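Local coordinates for pullulanase (Bacillus acidopullulyticus, PDB 2WAN), which hydrolyses alpha-1,6-glucosidic linkages in pullulan and, as in related enzymes, probably in branched starch-type polysaccharides, as a multidomain glycoside hydrolase of the alpha-amylase type, at residues D755-D760 with E781-K786; M738-K743 with L762-V767; V164-V169 with F242-S247; S115-Y118 with T124-A127. All blocks are in the same frame, centred on the assembly; numbering follows the deposited sequence. Where two conformers were deposited one is given.

Contact 1 (D755-D760 with E781-K786)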
loop_
_atom_site.group_PDB
_atom_site.type_symbol
_atom_site.label_atom_id
_atom_site.label_comp_id
_atom_site.label_asym_id
_atom_site.label_seq_id
_atom_site.Cartn_x
_atom_site.Cartn_y
_atom_site.Cartn_z
ATOM N N ASP A 755 34.097 13.663 -6.070
ATOM C CA ASP A 755 33.181 13.356 -7.181
ATOM C C ASP A 755 31.954 12.608 -6.715
ATOM O O ASP A 755 30.855 12.845 -7.227
ATOM C CB ASP A 755 33.890 12.580 -8.293
ATOM C CG ASP A 755 34.763 13.464 -9.156
ATOM O OD1 ASP A 755 34.642 14.697 -9.066
ATOM O OD2 ASP A 755 35.581 12.913 -9.939
ATOM N N ARG A 756 32.130 11.692 -5.759
ATOM C CA ARG A 756 30.974 10.953 -5.211
ATOM C C ARG A 756 29.995 11.898 -4.499
ATOM O O ARG A 756 28.769 11.714 -4.611
ATOM C CB ARG A 756 31.436 9.768 -4.347
ATOM C CG ARG A 756 32.018 8.631 -5.228
ATOM C CD ARG A 756 32.453 7.404 -4.414
ATOM N NE ARG A 756 33.715 7.603 -3.701
ATOM C CZ ARG A 756 33.832 7.716 -2.382
ATOM N NH1 ARG A 756 32.752 7.669 -1.610
ATOM N NH2 ARG A 756 35.034 7.883 -1.829
ATOM N N ILE A 757 30.529 12.912 -3.809
ATOM C CA ILE A 757 29.666 13.948 -3.199
ATOM C C ILE A 757 28.855 14.666 -4.298
ATOM O O ILE A 757 27.625 14.863 -4.176
ATOM C CB ILE A 757 30.470 14.973 -2.363
ATOM C CG1 ILE A 757 30.962 14.334 -1.057
ATOM C CG2 ILE A 757 29.619 16.215 -2.083
ATOM C CD1 ILE A 757 31.937 15.158 -0.267
ATOM N N LYS A 758 29.526 15.030 -5.392
ATOM C CA LYS A 758 28.825 15.673 -6.505
ATOM C C LYS A 758 27.714 14.806 -7.103
ATOM O O LYS A 758 26.632 15.320 -7.402
ATOM C CB LYS A 758 29.814 16.089 -7.608
ATOM C CG LYS A 758 30.778 17.186 -7.163
ATOM C CD LYS A 758 31.721 17.539 -8.314
ATOM C CE LYS A 758 32.649 18.681 -7.933
ATOM N NZ LYS A 758 33.612 18.922 -9.042
ATOM N N MET A 759 27.971 13.505 -7.267
ATOM C CA MET A 759 26.972 12.569 -7.798
ATOM C C MET A 759 25.743 12.450 -6.885
ATOM O O MET A 759 24.612 12.448 -7.369
ATOM C CB MET A 759 27.578 11.189 -8.030
ATOM C CG MET A 759 28.668 11.175 -9.088
ATOM S SD MET A 759 29.428 9.514 -9.112
ATOM C CE MET A 759 30.946 9.880 -10.048
ATOM N N ASP A 760 25.998 12.377 -5.583
ATOM C CA ASP A 760 24.943 12.291 -4.566
ATOM C C ASP A 760 24.077 13.565 -4.647
ATOM O O ASP A 760 22.840 13.495 -4.738
ATOM C CB ASP A 760 25.610 12.146 -3.176
ATOM C CG ASP A 760 24.601 11.893 -2.045
ATOM O OD1 ASP A 760 23.596 12.629 -1.935
ATOM O OD2 ASP A 760 24.836 10.944 -1.258
ATOM N N GLU A 781 21.184 14.253 3.515
ATOM C CA GLU A 781 21.795 15.594 3.490
ATOM C C GLU A 781 23.104 15.653 4.291
ATOM O O GLU A 781 23.839 16.624 4.180
ATOM C CB GLU A 781 20.794 16.645 4.002
ATOM C CG GLU A 781 20.544 16.595 5.519
ATOM C CD GLU A 781 19.603 15.483 6.013
ATOM O OE1 GLU A 781 19.067 14.669 5.218
ATOM O OE2 GLU A 781 19.378 15.464 7.239
ATOM N N MET A 782 23.387 14.614 5.087
ATOM C CA MET A 782 24.676 14.505 5.766
ATOM C C MET A 782 25.403 13.190 5.465
ATOM O O MET A 782 26.232 12.725 6.270
ATOM C CB MET A 782 24.506 14.722 7.278
ATOM C CG MET A 782 23.572 13.706 7.974
ATOM S SD MET A 782 23.454 14.114 9.736
ATOM C CE MET A 782 22.183 12.965 10.243
ATOM N N LEU A 783 25.079 12.596 4.311
ATOM C CA LEU A 783 25.719 11.370 3.800
ATOM C C LEU A 783 25.651 10.266 4.847
ATOM O O LEU A 783 26.643 9.590 5.134
ATOM C CB LEU A 783 27.164 11.633 3.332
ATOM C CG LEU A 783 27.388 12.847 2.396
ATOM C CD1 LEU A 783 28.889 12.926 1.981
ATOM C CD2 LEU A 783 26.480 12.804 1.125
ATOM N N ARG A 784 24.472 10.109 5.443
ATOM C CA ARG A 784 24.265 9.050 6.431
ATOM C C ARG A 784 24.688 7.703 5.845
ATOM O O ARG A 784 24.467 7.436 4.665
ATOM C CB ARG A 784 22.800 9.026 6.876
ATOM C CG ARG A 784 22.391 7.828 7.724
ATOM C CD ARG A 784 21.091 8.168 8.432
ATOM N NE ARG A 784 20.385 7.021 9.004
ATOM C CZ ARG A 784 19.491 6.298 8.341
ATOM N NH1 ARG A 784 19.243 6.572 7.066
ATOM N NH2 ARG A 784 18.846 5.299 8.957
ATOM N N THR A 785 25.362 6.898 6.661
ATOM C CA THR A 785 25.892 5.611 6.208
ATOM C C THR A 785 25.421 4.488 7.134
ATOM O O THR A 785 25.368 4.665 8.360
ATOM C CB THR A 785 27.455 5.632 6.113
ATOM O OG1 THR A 785 27.931 4.333 5.735
ATOM C CG2 THR A 785 28.095 6.022 7.427
ATOM N N LYS A 786 25.052 3.355 6.531
ATOM C CA LYS A 786 24.681 2.141 7.258
ATOM C C LYS A 786 25.801 1.111 7.146
ATOM O O LYS A 786 25.589 -0.088 7.388
ATOM C CB LYS A 786 23.388 1.545 6.690
ATOM C CG LYS A 786 22.145 2.443 6.929
ATOM C CD LYS A 786 20.892 1.925 6.257
ATOM C CE LYS A 786 19.657 2.836 6.569
ATOM N NZ LYS A 786 18.424 2.228 5.972
#

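Contact 2 (M738-K743 with L762-V767)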
loop_
_atom_site.group_PDB
_atom_site.type_symbol
_atom_site.label_atom_id
_atom_site.label_comp_id
_atom_site.label_asym_id
_atom_site.label_seq_id
_atom_site.Cartn_x
_atom_site.Cartn_y
_atom_site.Cartn_z
ATOM N N MET A 738 19.891 0.594 0.237
ATOM C CA MET A 738 21.066 1.308 0.726
ATOM C C MET A 738 20.888 2.829 0.794
ATOM O O MET A 738 20.126 3.412 0.026
ATOM C CB MET A 738 22.274 0.937 -0.137
ATOM C CG MET A 738 22.415 -0.570 -0.311
ATOM S SD MET A 738 23.766 -0.978 -1.437
ATOM C CE MET A 738 25.183 -0.401 -0.492
ATOM N N THR A 739 21.611 3.475 1.712
ATOM C CA THR A 739 21.650 4.935 1.675
ATOM C C THR A 739 22.399 5.311 0.387
ATOM O O THR A 739 23.162 4.491 -0.160
ATOM C CB THR A 739 22.373 5.555 2.878
ATOM O OG1 THR A 739 23.787 5.313 2.786
ATOM C CG2 THR A 739 21.823 5.003 4.203
ATOM N N LEU A 740 22.177 6.520 -0.120
ATOM C CA LEU A 740 22.812 6.891 -1.375
ATOM C C LEU A 740 24.327 6.900 -1.254
ATOM O O LEU A 740 25.012 6.488 -2.188
ATOM C CB LEU A 740 22.281 8.230 -1.923
ATOM C CG LEU A 740 22.659 8.506 -3.391
ATOM C CD1 LEU A 740 22.289 7.321 -4.296
ATOM C CD2 LEU A 740 22.026 9.816 -3.924
ATOM N N TRP A 741 24.847 7.323 -0.103
ATOM C CA TRP A 741 26.304 7.384 0.093
ATOM C C TRP A 741 26.894 5.976 -0.045
ATOM O O TRP A 741 27.904 5.775 -0.739
ATOM C CB TRP A 741 26.677 8.038 1.452
ATOM C CG TRP A 741 28.161 8.360 1.556
ATOM C CD1 TRP A 741 29.047 7.880 2.475
ATOM C CD2 TRP A 741 28.914 9.214 0.672
ATOM N NE1 TRP A 741 30.317 8.399 2.233
ATOM C CE2 TRP A 741 30.252 9.227 1.138
ATOM C CE3 TRP A 741 28.577 9.989 -0.460
ATOM C CZ2 TRP A 741 31.270 9.966 0.498
ATOM C CZ3 TRP A 741 29.580 10.725 -1.093
ATOM C CH2 TRP A 741 30.922 10.704 -0.607
ATOM N N ASP A 742 26.232 5.011 0.589
ATOM C CA ASP A 742 26.659 3.606 0.545
ATOM C C ASP A 742 26.486 3.024 -0.858
ATOM O O ASP A 742 27.350 2.280 -1.339
ATOM C CB ASP A 742 25.859 2.786 1.553
ATOM C CG ASP A 742 26.249 3.077 2.995
ATOM O OD1 ASP A 742 27.135 3.918 3.243
ATOM O OD2 ASP A 742 25.667 2.447 3.887
ATOM N N LYS A 743 25.364 3.354 -1.494
ATOM C CA LYS A 743 25.069 2.878 -2.856
ATOM C C LYS A 743 26.133 3.342 -3.850
ATOM O O LYS A 743 26.593 2.553 -4.682
ATOM C CB LYS A 743 23.681 3.365 -3.304
ATOM C CG LYS A 743 23.426 3.320 -4.802
ATOM C CD LYS A 743 23.409 1.893 -5.366
ATOM C CE LYS A 743 23.664 1.930 -6.870
ATOM N NZ LYS A 743 23.655 0.541 -7.477
ATOM N N LEU A 762 23.808 15.640 -7.176
ATOM C CA LEU A 762 23.098 15.641 -8.470
ATOM C C LEU A 762 21.829 14.787 -8.484
ATOM O O LEU A 762 20.795 15.236 -8.981
ATOM C CB LEU A 762 24.032 15.216 -9.614
ATOM C CG LEU A 762 23.403 15.142 -11.014
ATOM C CD1 LEU A 762 22.756 16.450 -11.446
ATOM C CD2 LEU A 762 24.518 14.789 -12.008
ATOM N N ALA A 763 21.898 13.582 -7.923
ATOM C CA ALA A 763 20.727 12.712 -7.862
ATOM C C ALA A 763 19.592 13.407 -7.108
ATOM O O ALA A 763 18.439 13.426 -7.575
ATOM C CB ALA A 763 21.083 11.405 -7.194
ATOM N N HIS A 764 19.929 13.996 -5.967
ATOM C CA HIS A 764 18.914 14.731 -5.194
ATOM C C HIS A 764 18.468 16.022 -5.911
ATOM O O HIS A 764 17.299 16.387 -5.813
ATOM C CB HIS A 764 19.375 14.985 -3.740
ATOM C CG HIS A 764 19.491 13.727 -2.926
ATOM N ND1 HIS A 764 18.449 13.203 -2.184
ATOM C CD2 HIS A 764 20.535 12.884 -2.750
ATOM C CE1 HIS A 764 18.848 12.090 -1.587
ATOM N NE2 HIS A 764 20.110 11.874 -1.919
ATOM N N ALA A 765 19.361 16.677 -6.660
ATOM C CA ALA A 765 18.976 17.886 -7.409
ATOM C C ALA A 765 17.872 17.576 -8.422
ATOM O O ALA A 765 16.942 18.357 -8.585
ATOM C CB ALA A 765 20.179 18.519 -8.118
ATOM N N VAL A 766 17.979 16.426 -9.093
ATOM C CA VAL A 766 16.921 15.979 -9.997
ATOM C C VAL A 766 15.605 15.825 -9.227
ATOM O O VAL A 766 14.563 16.314 -9.668
ATOM C CB VAL A 766 17.287 14.663 -10.748
ATOM C CG1 VAL A 766 16.133 14.220 -11.659
ATOM C CG2 VAL A 766 18.561 14.859 -11.591
ATOM N N VAL A 767 15.648 15.138 -8.088
ATOM C CA VAL A 767 14.440 14.966 -7.275
ATOM C C VAL A 767 13.819 16.327 -6.905
ATOM O O VAL A 767 12.600 16.529 -7.039
ATOM C CB VAL A 767 14.701 14.100 -6.024
ATOM C CG1 VAL A 767 13.446 14.091 -5.097
ATOM C CG2 VAL A 767 15.066 12.675 -6.428
#

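Contact 3 (V164-V169 with F242-S247)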
loop_
_atom_site.group_PDB
_atom_site.type_symbol
_atom_site.label_atom_id
_atom_site.label_comp_id
_atom_site.label_asym_id
_atom_site.label_seq_id
_atom_site.Cartn_x
_atom_site.Cartn_y
_atom_site.Cartn_z
ATOM N N VAL A 164 -12.726 -21.932 -16.121
ATOM C CA VAL A 164 -12.370 -22.417 -17.454
ATOM C C VAL A 164 -12.160 -21.241 -18.400
ATOM O O VAL A 164 -13.025 -20.368 -18.554
ATOM C CB VAL A 164 -13.344 -23.513 -18.043
ATOM C CG1 VAL A 164 -14.158 -24.226 -16.950
ATOM C CG2 VAL A 164 -14.215 -22.988 -19.184
ATOM N N THR A 165 -10.973 -21.221 -18.996
ATOM C CA THR A 165 -10.590 -20.209 -19.964
ATOM C C THR A 165 -10.562 -20.911 -21.317
ATOM O O THR A 165 -9.622 -21.642 -21.615
ATOM C CB THR A 165 -9.201 -19.611 -19.623
ATOM O OG1 THR A 165 -9.223 -19.109 -18.285
ATOM C CG2 THR A 165 -8.835 -18.471 -20.569
ATOM N N ALA A 166 -11.616 -20.691 -22.097
ATOM C CA ALA A 166 -11.798 -21.329 -23.400
ATOM C C ALA A 166 -11.969 -20.260 -24.466
ATOM O O ALA A 166 -12.950 -19.516 -24.468
ATOM C CB ALA A 166 -12.998 -22.258 -23.373
ATOM N N VAL A 167 -10.998 -20.192 -25.371
ATOM C CA VAL A 167 -10.968 -19.164 -26.397
ATOM C C VAL A 167 -11.163 -19.793 -27.769
ATOM O O VAL A 167 -10.477 -20.765 -28.117
ATOM C CB VAL A 167 -9.614 -18.403 -26.378
ATOM C CG1 VAL A 167 -9.506 -17.457 -27.580
ATOM C CG2 VAL A 167 -9.407 -17.662 -25.037
ATOM N N LEU A 168 -12.096 -19.235 -28.535
ATOM C CA LEU A 168 -12.317 -19.637 -29.921
ATOM C C LEU A 168 -11.149 -19.153 -30.776
ATOM O O LEU A 168 -10.881 -17.943 -30.875
ATOM C CB LEU A 168 -13.636 -19.074 -30.443
ATOM C CG LEU A 168 -14.019 -19.337 -31.902
ATOM C CD1 LEU A 168 -14.348 -20.791 -32.114
ATOM C CD2 LEU A 168 -15.207 -18.487 -32.289
ATOM N N VAL A 169 -10.445 -20.105 -31.379
ATOM C CA VAL A 169 -9.277 -19.789 -32.195
ATOM C C VAL A 169 -9.446 -20.276 -33.619
ATOM O O VAL A 169 -10.086 -21.304 -33.857
ATOM C CB VAL A 169 -7.977 -20.380 -31.593
ATOM C CG1 VAL A 169 -7.669 -19.720 -30.283
ATOM C CG2 VAL A 169 -8.102 -21.887 -31.402
ATOM N N PHE A 242 -20.837 -20.671 -30.914
ATOM C CA PHE A 242 -19.788 -21.663 -30.675
ATOM C C PHE A 242 -19.889 -22.143 -29.241
ATOM O O PHE A 242 -20.076 -21.339 -28.327
ATOM C CB PHE A 242 -18.408 -21.056 -30.945
ATOM C CG PHE A 242 -18.234 -20.571 -32.352
ATOM C CD1 PHE A 242 -17.709 -21.413 -33.329
ATOM C CD2 PHE A 242 -18.612 -19.274 -32.712
ATOM C CE1 PHE A 242 -17.555 -20.978 -34.641
ATOM C CE2 PHE A 242 -18.456 -18.826 -34.019
ATOM C CZ PHE A 242 -17.929 -19.677 -34.990
ATOM N N THR A 243 -19.769 -23.454 -29.048
ATOM C CA THR A 243 -20.036 -24.075 -27.761
ATOM C C THR A 243 -18.905 -24.985 -27.295
ATOM O O THR A 243 -18.360 -25.761 -28.078
ATOM C CB THR A 243 -21.358 -24.894 -27.823
ATOM O OG1 THR A 243 -22.442 -24.022 -28.148
ATOM C CG2 THR A 243 -21.650 -25.569 -26.503
ATOM N N TYR A 244 -18.558 -24.880 -26.016
ATOM C CA TYR A 244 -17.599 -25.784 -25.400
ATOM C C TYR A 244 -18.185 -26.399 -24.148
ATOM O O TYR A 244 -18.682 -25.684 -23.278
ATOM C CB TYR A 244 -16.279 -25.069 -25.084
ATOM C CG TYR A 244 -15.295 -25.900 -24.295
ATOM C CD1 TYR A 244 -14.675 -27.024 -24.861
ATOM C CD2 TYR A 244 -14.969 -25.563 -22.974
ATOM C CE1 TYR A 244 -13.761 -27.790 -24.127
ATOM C CE2 TYR A 244 -14.063 -26.327 -22.233
ATOM C CZ TYR A 244 -13.460 -27.434 -22.816
ATOM O OH TYR A 244 -12.559 -28.177 -22.090
ATOM N N ILE A 245 -18.131 -27.727 -24.063
ATOM C CA ILE A 245 -18.647 -28.453 -22.896
ATOM C C ILE A 245 -17.502 -29.018 -22.057
ATOM O O ILE A 245 -16.827 -29.958 -22.481
ATOM C CB ILE A 245 -19.622 -29.606 -23.296
ATOM C CG1 ILE A 245 -20.642 -29.147 -24.350
ATOM C CG2 ILE A 245 -20.286 -30.208 -22.050
ATOM C CD1 ILE A 245 -21.697 -28.181 -23.852
ATOM N N PRO A 246 -17.270 -28.444 -20.863
ATOM C CA PRO A 246 -16.155 -28.879 -20.007
ATOM C C PRO A 246 -16.155 -30.383 -19.645
ATOM O O PRO A 246 -15.097 -31.009 -19.659
ATOM C CB PRO A 246 -16.315 -28.004 -18.754
ATOM C CG PRO A 246 -16.969 -26.753 -19.272
ATOM C CD PRO A 246 -17.943 -27.249 -20.323
ATOM N N SER A 247 -17.322 -30.959 -19.350
ATOM C CA SER A 247 -17.403 -32.378 -18.937
ATOM C C SER A 247 -16.827 -33.354 -19.972
ATOM O O SER A 247 -16.179 -34.336 -19.612
ATOM C CB SER A 247 -18.843 -32.782 -18.590
ATOM O OG SER A 247 -19.728 -32.536 -19.669
#

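Contact 4 (S115-Y118 with T124-A127)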
loop_
_atom_site.group_PDB
_atom_site.type_symbol
_atom_site.label_atom_id
_atom_site.label_comp_id
_atom_site.label_asym_id
_atom_site.label_seq_id
_atom_site.Cartn_x
_atom_site.Cartn_y
_atom_site.Cartn_z
ATOM N N SER A 115 -10.509 -31.514 2.640
ATOM C CA SER A 115 -9.381 -30.910 3.368
ATOM C C SER A 115 -9.644 -29.469 3.850
ATOM O O SER A 115 -8.928 -28.964 4.716
ATOM C CB SER A 115 -8.077 -30.989 2.559
ATOM O OG SER A 115 -8.186 -30.273 1.344
ATOM N N ASN A 116 -10.655 -28.829 3.272
ATOM C CA ASN A 116 -11.088 -27.477 3.652
ATOM C C ASN A 116 -12.479 -27.197 3.117
ATOM O O ASN A 116 -12.860 -27.723 2.066
ATOM C CB ASN A 116 -10.129 -26.397 3.112
ATOM C CG ASN A 116 -10.320 -25.044 3.802
ATOM O OD1 ASN A 116 -9.862 -24.847 4.925
ATOM N ND2 ASN A 116 -10.985 -24.116 3.132
ATOM N N ALA A 117 -13.239 -26.361 3.827
ATOM C CA ALA A 117 -14.552 -25.924 3.350
ATOM C C ALA A 117 -14.925 -24.537 3.866
ATOM O O ALA A 117 -14.772 -24.245 5.062
ATOM C CB ALA A 117 -15.642 -26.932 3.725
ATOM N N TYR A 118 -15.417 -23.703 2.952
ATOM C CA TYR A 118 -15.808 -22.331 3.262
ATOM C C TYR A 118 -17.257 -22.090 2.895
ATOM O O TYR A 118 -17.714 -22.513 1.835
ATOM C CB TYR A 118 -14.948 -21.328 2.470
ATOM C CG TYR A 118 -13.530 -21.136 2.945
ATOM C CD1 TYR A 118 -13.230 -20.991 4.313
ATOM C CD2 TYR A 118 -12.481 -21.039 2.024
ATOM C CE1 TYR A 118 -11.937 -20.785 4.747
ATOM C CE2 TYR A 118 -11.183 -20.821 2.444
ATOM C CZ TYR A 118 -10.909 -20.691 3.815
ATOM O OH TYR A 118 -9.625 -20.480 4.259
ATOM N N THR A 124 -23.955 -21.277 -0.349
ATOM C CA THR A 124 -22.851 -21.773 -1.178
ATOM C C THR A 124 -21.645 -22.178 -0.344
ATOM O O THR A 124 -21.134 -21.383 0.464
ATOM C CB THR A 124 -22.416 -20.733 -2.237
ATOM O OG1 THR A 124 -23.545 -20.342 -3.025
ATOM C CG2 THR A 124 -21.324 -21.290 -3.148
ATOM N N VAL A 125 -21.197 -23.413 -0.545
ATOM C CA VAL A 125 -20.005 -23.943 0.105
ATOM C C VAL A 125 -18.938 -24.251 -0.945
ATOM O O VAL A 125 -19.238 -24.849 -1.991
ATOM C CB VAL A 125 -20.305 -25.220 0.938
ATOM C CG1 VAL A 125 -19.026 -25.864 1.457
ATOM C CG2 VAL A 125 -21.251 -24.895 2.092
ATOM N N LEU A 126 -17.707 -23.813 -0.668
ATOM C CA LEU A 126 -16.549 -24.110 -1.506
ATOM C C LEU A 126 -15.685 -25.137 -0.794
ATOM O O LEU A 126 -15.087 -24.842 0.238
ATOM C CB LEU A 126 -15.744 -22.828 -1.799
ATOM C CG LEU A 126 -14.466 -23.008 -2.634
ATOM C CD1 LEU A 126 -14.823 -23.105 -4.115
ATOM C CD2 LEU A 126 -13.486 -21.859 -2.417
ATOM N N ALA A 127 -15.619 -26.349 -1.343
ATOM C CA ALA A 127 -14.937 -27.454 -0.670
ATOM C C ALA A 127 -13.777 -28.038 -1.467
ATOM O O ALA A 127 -13.916 -28.324 -2.657
ATOM C CB ALA A 127 -15.940 -28.557 -0.308
HETATM O O HOH W 1 -12.024 -24.672 0.566
#

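Contact 1 (D755-D760 with E781-K786)
In the outer helical layer of the catalytic (beta/alpha)8 barrel, Leu783 reaches back onto Ile757 and Asp760: helix 753-769 is the second of two helices between barrel strands 728-730 and 773-777, and residues 781-786 belong to the long loop that leaves the latter strand. One leucine side chain makes the whole connection, its forked end laid over two residues three positions apart, just under one helical turn. The CD1 branch meets Ile757, with CG1 of the isoleucine 3.9 Å from CD1 of Leu783, and the two side chains run at about a right angle to each other. CD2 goes instead to the aspartate, so this fork is half apolar contact and half contact with a carboxylate. Leu783 has a left-handed backbone conformation (phi 54°, psi 46°), and its side chain points at the helix. No hydrogen bond links the two segments. The loop is pinned by polar contacts elsewhere: Leu783 O accepts from Arg806 NE, and Arg784 O from Thr739 OG1. Phe810 also touches Leu783, and Trp741 and Val813 also touch Ile757. The Asp760 carboxylate leans toward the loop because CG lies opposite the backbone N (chi1 -174°); OD2 of Asp760 stands 3.4 Å from CD2 of Leu783 and CG of the aspartate 3.8 Å from that same methyl.

Contact 2 (M738-K743 with L762-V767)
A single methyl, CD2 of Leu740, carries this contact, fitting against Ala763 and His764 on helix 753-769. It lies 3.8 Å from CB of Ala763 and reaches the imidazole of His764 obliquely, 3.5 Å from NE2 and 3.6 Å from CD2 of that ring. Leucine and histidine come at each other from opposite directions. Their meeting depends on the leucine's extended first torsion, with CG opposite the backbone N (chi1 -166°), which carries the branch out from its helix. The histidine ring also meets the ring of Phe817, the two planes inclined at about 45°. One layer further out, the first turn of helix 740-747 is held by one cap and one outside acceptor. Thr739 is the N-cap residue, and its OG1 accepts a weak bond from Asp742 N at 3.3 Å, while Leu740 N donates to Glu780 OE2. Asp742 then ties this first turn to the loop after the eighth barrel strand, OD1 pairing with Thr785 OG1 and OD2 accepting from the backbone N of Lys786 and Gly788. Leu740 thus bridges two consecutive helices, 740-747 and 753-769, with Asp688 of helix 681-688 also against the leucine and Ala700, in a loop, against Ala763.

Contact 3 (V164-V169 with F242-S247)
Leu168 and Phe242 supply the one CH-pi interaction between these strands, in the interior of the beta sandwich of the pullulanase X25 domain. CD2 of Leu168 sits over the middle of the Phe242 ring, 3.6 Å from the centroid and only 14° off the ring normal, while the other methyl, CD1, stands at much the same height but is displaced past the rim, 3.6 Å from ring atom CD1 of Phe242. Both branches of the leucine therefore rest on the same face of the ring, and the two side chains run at about a right angle. Phe242 is turned for this with CG opposite its carbonyl carbon (chi1 -60°); its ring meets that of Tyr212 edge-to-face as well.

The other contacts are plain apolar ones, made by every second residue. Ala166 CB comes obliquely to the ring of Tyr244, 3.9 Å from CD2, and Val164 CG1 approaches Pro246 CG more loosely at 4.4 Å. The tyrosine ring is backed by its own chain: Pro246 N lies above one face, toward the rim.

Polar chemistry stays outside the pairing. No hydrogen bond crosses between the segments, and Tyr244 OH is hydrogen-bonded to Asn249 ND2.

The two segments run roughly antiparallel, 153° apart, with CA of Ala166 7.6 Å from CA of Tyr244, so they face across the sandwich. Strand 166-170 pairs with 208-216, and its other side bonds the backbone of Thr189 and Leu191; strand 238-245 lies between 198-205 and 250-253 in the opposing sheet.

Contact 4 (S115-Y118 with T124-A127)
Tyr118 and Leu126 form an antiparallel hydrogen-bonded pair, and Ala117 and Ala127 the neighbouring non-hydrogen-bonded pair, in the beta hairpin of strands 114-121 and 124-129. Tyr118 N donates a hydrogen bond to Leu126 O at 3.0 Å, and Leu126 N returns the bond to Tyr118 O at 2.8 Å, this second donor lying in the carbonyl plane. Around them the CA-H groups of Val125, Ala117 and Ala127 also point at carbonyl oxygens. Ala117 CB packs against Val125 CG1 at 4.2 Å and against Ala127 CB at 4.4 Å, a small apolar patch continued by Ile300 of strand 295-302. Tyr118 and Leu126 occupy the other face. Tyr118 leads its ring away from Leu126, and its OH bonds Gln571 OE1 and Thr576 OG1. Asn116 folds its amide over that ring, with ND2 3.3 Å above the plane and over the centre. From there ND2 donates to a water, 2.8 Å away, which in turn donates to Leu126 O at 3.1 Å. Leu126 O is thus held by two hydrogen bonds, one from the partner strand's backbone and one through water, which ties the asparagine's rotation to the hairpin ladder.

In the fold
Contacts 1 and 2 belong together: both use helix 753-769, their centres are 7 Å apart, and polar bonds from the loop to the first turn of helix 740-747 join them. Both are buried in the barrel's helical layer and rest on one leucine each. Contact 3, also buried, likewise lacks cross-segment hydrogen bonds, but it spreads several apolar pairs between two facing sheets. Contact 4 differs in kind, with backbone bonds and a bridging water inside one sheet, only partly buried. Contacts 3 and 4 both lie in the amino-terminal part of the model without touching, centres about 26 Å apart, whereas more than 50 Å separates either centre from those of contacts 1 and 2.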